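Local atomic coordinates of choline dehydrogenase and related flavoproteins (Aspergillus oryzae, PDB entry 3Q9T), a protein that oxidises formate as a flavoenzyme of the glucose-methanol-choline oxidoreductase family, using an 8-formyl-FAD cofactor. Residues I291-N303 with I521-I535. Numbering follows the deposited sequence.
Sequences INTIVDSRHVGQN and IDQGVVDPKLKVHGI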
loop_
_atom_site.group_PDB
_atom_site.type_symbol
_atom_site.label_atom_id
_atom_site.label_comp_id
_atom_site.label_asym_id
_atom_site.label_seq_id
_atom_site.Cartn_x
_atom_site.Cartn_y
_atom_site.Cartn_z
ATOM N N ILE A 291 -10.422 -12.486 -24.683
ATOM C CA ILE A 291 -11.874 -12.332 -24.861
ATOM C C ILE A 291 -12.229 -11.692 -26.199
ATOM O O ILE A 291 -11.706 -10.648 -26.562
ATOM C CB ILE A 291 -12.488 -11.480 -23.737
ATOM C CG1 ILE A 291 -12.146 -12.086 -22.369
ATOM C CG2 ILE A 291 -13.998 -11.348 -23.927
ATOM C CD1 ILE A 291 -12.336 -11.118 -21.216
ATOM N N ASN A 292 -13.127 -12.317 -26.943
ATOM C CA ASN A 292 -13.628 -11.687 -28.157
ATOM C C ASN A 292 -14.326 -10.363 -27.884
ATOM O O ASN A 292 -14.938 -10.175 -26.842
ATOM C CB ASN A 292 -14.573 -12.629 -28.888
ATOM C CG ASN A 292 -13.841 -13.786 -29.518
ATOM O OD1 ASN A 292 -12.751 -13.613 -30.082
ATOM N ND2 ASN A 292 -14.417 -14.979 -29.413
ATOM N N THR A 293 -14.224 -9.440 -28.827
ATOM C CA THR A 293 -14.935 -8.183 -28.697
ATOM C C THR A 293 -16.227 -8.283 -29.463
ATOM O O THR A 293 -16.216 -8.487 -30.664
ATOM C CB THR A 293 -14.130 -7.029 -29.262
ATOM O OG1 THR A 293 -12.876 -6.964 -28.587
ATOM C CG2 THR A 293 -14.880 -5.708 -29.072
ATOM N N ILE A 294 -17.345 -8.162 -28.761
ATOM C CA ILE A 294 -18.632 -8.102 -29.426
ATOM C C ILE A 294 -18.983 -6.645 -29.679
ATOM O O ILE A 294 -19.396 -6.283 -30.773
ATOM C CB ILE A 294 -19.719 -8.780 -28.604
ATOM C CG1 ILE A 294 -19.432 -10.285 -28.523
ATOM C CG2 ILE A 294 -21.080 -8.504 -29.222
ATOM C CD1 ILE A 294 -20.341 -11.027 -27.590
ATOM N N VAL A 295 -18.772 -5.803 -28.672
ATOM C CA VAL A 295 -18.950 -4.367 -28.828
ATOM C C VAL A 295 -17.741 -3.637 -28.274
ATOM O O VAL A 295 -17.412 -3.786 -27.112
ATOM C CB VAL A 295 -20.216 -3.872 -28.072
ATOM C CG1 VAL A 295 -20.309 -2.345 -28.101
ATOM C CG2 VAL A 295 -21.473 -4.511 -28.650
ATOM N N ASP A 296 -17.073 -2.845 -29.101
ATOM C CA ASP A 296 -15.970 -2.042 -28.608
ATOM C C ASP A 296 -16.542 -0.840 -27.841
ATOM O O ASP A 296 -16.897 0.180 -28.437
ATOM C CB ASP A 296 -15.046 -1.605 -29.754
ATOM C CG ASP A 296 -13.828 -0.823 -29.265
ATOM O OD1 ASP A 296 -13.247 -0.051 -30.054
ATOM O OD2 ASP A 296 -13.448 -0.975 -28.086
ATOM N N SER A 297 -16.652 -0.988 -26.519
ATOM C CA SER A 297 -17.230 0.038 -25.660
ATOM C C SER A 297 -16.129 0.597 -24.755
ATOM O O SER A 297 -15.881 0.086 -23.658
ATOM C CB SER A 297 -18.378 -0.565 -24.841
ATOM O OG SER A 297 -19.141 0.441 -24.203
ATOM N N ARG A 298 -15.482 1.656 -25.223
ATOM C CA ARG A 298 -14.283 2.223 -24.587
ATOM C C ARG A 298 -14.457 2.617 -23.125
ATOM O O ARG A 298 -13.497 2.633 -22.359
ATOM C CB ARG A 298 -13.801 3.466 -25.347
ATOM C CG ARG A 298 -13.525 3.268 -26.830
ATOM C CD ARG A 298 -12.560 4.347 -27.350
ATOM N NE ARG A 298 -13.185 5.495 -28.019
ATOM C CZ ARG A 298 -14.351 6.052 -27.697
ATOM N NH1 ARG A 298 -15.081 5.595 -26.696
ATOM N NH2 ARG A 298 -14.788 7.091 -28.383
ATOM N N HIS A 299 -15.680 2.970 -22.746
ATOM C CA HIS A 299 -15.907 3.556 -21.434
ATOM C C HIS A 299 -16.149 2.529 -20.329
ATOM O O HIS A 299 -16.266 2.889 -19.156
ATOM C CB HIS A 299 -17.062 4.580 -21.501
ATOM C CG HIS A 299 -16.679 5.873 -22.149
ATOM N ND1 HIS A 299 -16.051 6.895 -21.462
ATOM C CD2 HIS A 299 -16.805 6.302 -23.427
ATOM C CE1 HIS A 299 -15.817 7.897 -22.288
ATOM N NE2 HIS A 299 -16.268 7.567 -23.484
ATOM N N VAL A 300 -16.246 1.254 -20.698
ATOM C CA VAL A 300 -16.562 0.226 -19.717
ATOM C C VAL A 300 -15.430 0.076 -18.697
ATOM O O VAL A 300 -14.286 -0.196 -19.061
ATOM C CB VAL A 300 -16.848 -1.134 -20.382
ATOM C CG1 VAL A 300 -16.992 -2.229 -19.311
ATOM C CG2 VAL A 300 -18.104 -1.055 -21.257
ATOM N N GLY A 301 -15.748 0.249 -17.417
ATOM C CA GLY A 301 -14.724 0.217 -16.379
ATOM C C GLY A 301 -13.987 1.548 -16.214
ATOM O O GLY A 301 -13.310 1.753 -15.215
ATOM N N GLN A 302 -14.090 2.438 -17.206
ATOM C CA GLN A 302 -13.490 3.773 -17.103
ATOM C C GLN A 302 -14.370 4.733 -16.305
ATOM O O GLN A 302 -15.513 4.406 -15.980
ATOM C CB GLN A 302 -13.210 4.336 -18.498
ATOM C CG GLN A 302 -12.276 3.454 -19.301
ATOM C CD GLN A 302 -10.928 3.248 -18.614
ATOM O OE1 GLN A 302 -10.223 4.209 -18.302
ATOM N NE2 GLN A 302 -10.575 1.991 -18.366
ATOM N N ASN A 303 -13.837 5.907 -15.969
ATOM C CA ASN A 303 -14.622 6.912 -15.248
ATOM C C ASN A 303 -15.036 6.498 -13.843
ATOM O O ASN A 303 -16.017 7.006 -13.309
ATOM C CB ASN A 303 -15.876 7.286 -16.037
ATOM C CG ASN A 303 -15.574 7.581 -17.489
ATOM O OD1 ASN A 303 -14.730 8.421 -17.796
ATOM N ND2 ASN A 303 -16.242 6.872 -18.391
ATOM N N ILE A 521 -22.105 5.815 -27.524
ATOM C CA ILE A 521 -21.042 4.944 -27.027
ATOM C C ILE A 521 -19.685 5.631 -26.947
ATOM O O ILE A 521 -18.753 5.119 -26.322
ATOM C CB ILE A 521 -20.962 3.632 -27.850
ATOM C CG1 ILE A 521 -20.289 2.523 -27.030
ATOM C CG2 ILE A 521 -20.284 3.868 -29.206
ATOM C CD1 ILE A 521 -20.399 1.158 -27.657
ATOM N N ASP A 522 -19.569 6.803 -27.562
ATOM C CA ASP A 522 -18.320 7.557 -27.483
ATOM C C ASP A 522 -18.251 8.385 -26.214
ATOM O O ASP A 522 -17.191 8.909 -25.857
ATOM C CB ASP A 522 -18.122 8.436 -28.719
ATOM C CG ASP A 522 -17.675 7.632 -29.930
ATOM O OD1 ASP A 522 -16.765 6.797 -29.779
ATOM O OD2 ASP A 522 -18.243 7.817 -31.026
ATOM N N GLN A 523 -19.376 8.475 -25.519
ATOM C CA GLN A 523 -19.431 9.243 -24.290
ATOM C C GLN A 523 -19.537 8.340 -23.070
ATOM O O GLN A 523 -19.010 8.665 -22.010
ATOM C CB GLN A 523 -20.609 10.219 -24.323
ATOM C CG GLN A 523 -20.657 11.174 -23.147
ATOM C CD GLN A 523 -21.931 11.996 -23.125
ATOM O OE1 GLN A 523 -22.989 11.529 -23.554
ATOM N NE2 GLN A 523 -21.837 13.230 -22.632
ATOM N N GLY A 524 -20.222 7.210 -23.208
ATOM C CA GLY A 524 -20.483 6.363 -22.058
ATOM C C GLY A 524 -20.888 4.965 -22.472
ATOM O O GLY A 524 -20.781 4.623 -23.645
ATOM N N VAL A 525 -21.333 4.145 -21.524
ATOM C CA VAL A 525 -21.699 2.779 -21.892
ATOM C C VAL A 525 -23.201 2.470 -22.012
ATOM O O VAL A 525 -23.582 1.586 -22.770
ATOM C CB VAL A 525 -20.922 1.680 -21.094
ATOM C CG1 VAL A 525 -19.664 2.249 -20.402
ATOM C CG2 VAL A 525 -21.818 0.950 -20.164
ATOM N N VAL A 526 -24.052 3.198 -21.300
ATOM C CA VAL A 526 -25.489 3.022 -21.475
ATOM C C VAL A 526 -26.162 4.319 -21.898
ATOM O O VAL A 526 -25.683 5.413 -21.582
ATOM C CB VAL A 526 -26.172 2.570 -20.178
ATOM C CG1 VAL A 526 -25.414 1.400 -19.567
ATOM C CG2 VAL A 526 -26.269 3.745 -19.218
ATOM N N ASP A 527 -27.297 4.190 -22.577
ATOM C CA ASP A 527 -28.036 5.354 -23.049
ATOM C C ASP A 527 -28.978 5.898 -21.972
ATOM O O ASP A 527 -29.022 5.377 -20.848
ATOM C CB ASP A 527 -28.777 5.050 -24.373
ATOM C CG ASP A 527 -29.936 4.069 -24.205
ATOM O OD1 ASP A 527 -30.347 3.778 -23.059
ATOM O OD2 ASP A 527 -30.450 3.595 -25.236
ATOM N N PRO A 528 -29.739 6.954 -22.304
ATOM C CA PRO A 528 -30.614 7.516 -21.272
ATOM C C PRO A 528 -31.670 6.552 -20.723
ATOM O O PRO A 528 -32.197 6.810 -19.645
ATOM C CB PRO A 528 -31.263 8.708 -21.981
ATOM C CG PRO A 528 -30.211 9.163 -22.932
ATOM C CD PRO A 528 -29.601 7.862 -23.456
ATOM N N LYS A 529 -31.982 5.474 -21.434
ATOM C CA LYS A 529 -32.914 4.489 -20.901
ATOM C C LYS A 529 -32.142 3.358 -20.238
ATOM O O LYS A 529 -32.685 2.289 -19.977
ATOM C CB LYS A 529 -33.837 3.954 -21.993
ATOM C CG LYS A 529 -34.532 5.061 -22.800
ATOM C CD LYS A 529 -35.341 6.005 -21.915
ATOM C CE LYS A 529 -36.034 7.061 -22.755
ATOM N NZ LYS A 529 -36.956 7.860 -21.918
ATOM N N LEU A 530 -30.860 3.613 -19.987
ATOM C CA LEU A 530 -30.009 2.688 -19.256
ATOM C C LEU A 530 -29.796 1.407 -20.043
ATOM O O LEU A 530 -29.409 0.388 -19.479
ATOM C CB LEU A 530 -30.585 2.384 -17.867
ATOM C CG LEU A 530 -30.666 3.590 -16.928
ATOM C CD1 LEU A 530 -31.185 3.165 -15.571
ATOM C CD2 LEU A 530 -29.292 4.270 -16.800
ATOM N N LYS A 531 -30.041 1.468 -21.347
ATOM C CA LYS A 531 -29.726 0.350 -22.240
ATOM C C LYS A 531 -28.255 0.389 -22.649
ATOM O O LYS A 531 -27.735 1.455 -22.992
ATOM C CB LYS A 531 -30.596 0.393 -23.498
ATOM C CG LYS A 531 -32.076 0.213 -23.227
ATOM C CD LYS A 531 -32.863 0.345 -24.508
ATOM C CE LYS A 531 -34.308 0.010 -24.284
ATOM N NZ LYS A 531 -34.945 -0.272 -25.585
ATOM N N VAL A 532 -27.594 -0.771 -22.618
ATOM C CA VAL A 532 -26.193 -0.866 -23.033
ATOM C C VAL A 532 -26.029 -0.520 -24.528
ATOM O O VAL A 532 -26.606 -1.182 -25.397
ATOM C CB VAL A 532 -25.597 -2.267 -22.705
ATOM C CG1 VAL A 532 -24.158 -2.386 -23.196
ATOM C CG2 VAL A 532 -25.656 -2.536 -21.219
ATOM N N HIS A 533 -25.272 0.535 -24.828
ATOM C CA HIS A 533 -25.015 0.903 -26.224
ATOM C C HIS A 533 -24.524 -0.333 -26.978
ATOM O O HIS A 533 -23.560 -0.991 -26.567
ATOM C CB HIS A 533 -23.952 2.004 -26.342
ATOM C CG HIS A 533 -24.342 3.317 -25.731
ATOM N ND1 HIS A 533 -25.387 4.087 -26.205
ATOM C CD2 HIS A 533 -23.796 4.018 -24.708
ATOM C CE1 HIS A 533 -25.485 5.188 -25.481
ATOM N NE2 HIS A 533 -24.531 5.172 -24.567
ATOM N N GLY A 534 -25.189 -0.659 -28.079
ATOM C CA GLY A 534 -24.760 -1.759 -28.915
ATOM C C GLY A 534 -25.479 -3.069 -28.665
ATOM O O GLY A 534 -25.347 -4.004 -29.447
ATOM N N ILE A 535 -26.240 -3.147 -27.579
ATOM C CA ILE A 535 -26.875 -4.409 -27.203
ATOM C C ILE A 535 -28.364 -4.229 -26.915
ATOM O O ILE A 535 -28.759 -3.277 -26.265
ATOM C CB ILE A 535 -26.186 -5.031 -25.979
ATOM C CG1 ILE A 535 -24.699 -5.276 -26.258
ATOM C CG2 ILE A 535 -26.835 -6.363 -25.607
ATOM C CD1 ILE A 535 -24.421 -6.476 -27.147
HETATM O O HOH W 1 -18.385 3.086 -23.935
HETATM O O HOH W 2 -21.877 0.089 -24.351
HETATM O O HOH W 3 -16.633 3.396 -26.981
#
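Val295 splits its two methyls between Ile521 and Ile535 of the 521-535 loop, and so begins a contact that illustrates how two irregular chain segments can be joined by apolar packing, one direct hydrogen bond and three bridging waters at the edge of the FAD-binding, Rossmann-like part of a GMC oxidoreductase. The 521-535 loop leads into strand 538-540, an outer strand of the parallel sheet. With CG1 of Val295 anti to its own nitrogen (chi1 173°), that methyl meets Ile521 CD1 at 3.5 Å, while CG2 lies 3.8 Å from Ile535 CD1. Ser297 comes next, at the start of a type I turn that ends at Val300, and its buried hydroxyl bridges two waters. One water donates to Ser297 OG (2.8 Å) and to Gly524 O while accepting from His299 N; the other accepts from OG and donates to the carbonyls of Val525 and His533. A third water links Arg298 N to Ile521 O. In the conformer given, Arg298 points its guanidinium at Asp522 on the surface, but the approach is too short for the details of this salt bridge to be trusted. His299 has Gln523 O over the centre of one ring face, 3.2 Å above the plane, and its NE2 donates to Asp522 O (2.9 Å), approaching from above the carbonyl plane with an N-H...O angle of 147°. Val300 packs CG2 against Val525 CG1 at 3.8 Å, its side chain also touching helix 267-277, which carries the FAD-binding Glu270. Asn303 fixes the rotation of the imidazole by gripping its second nitrogen, ND2 donating to His299 ND1 (3.1 Å).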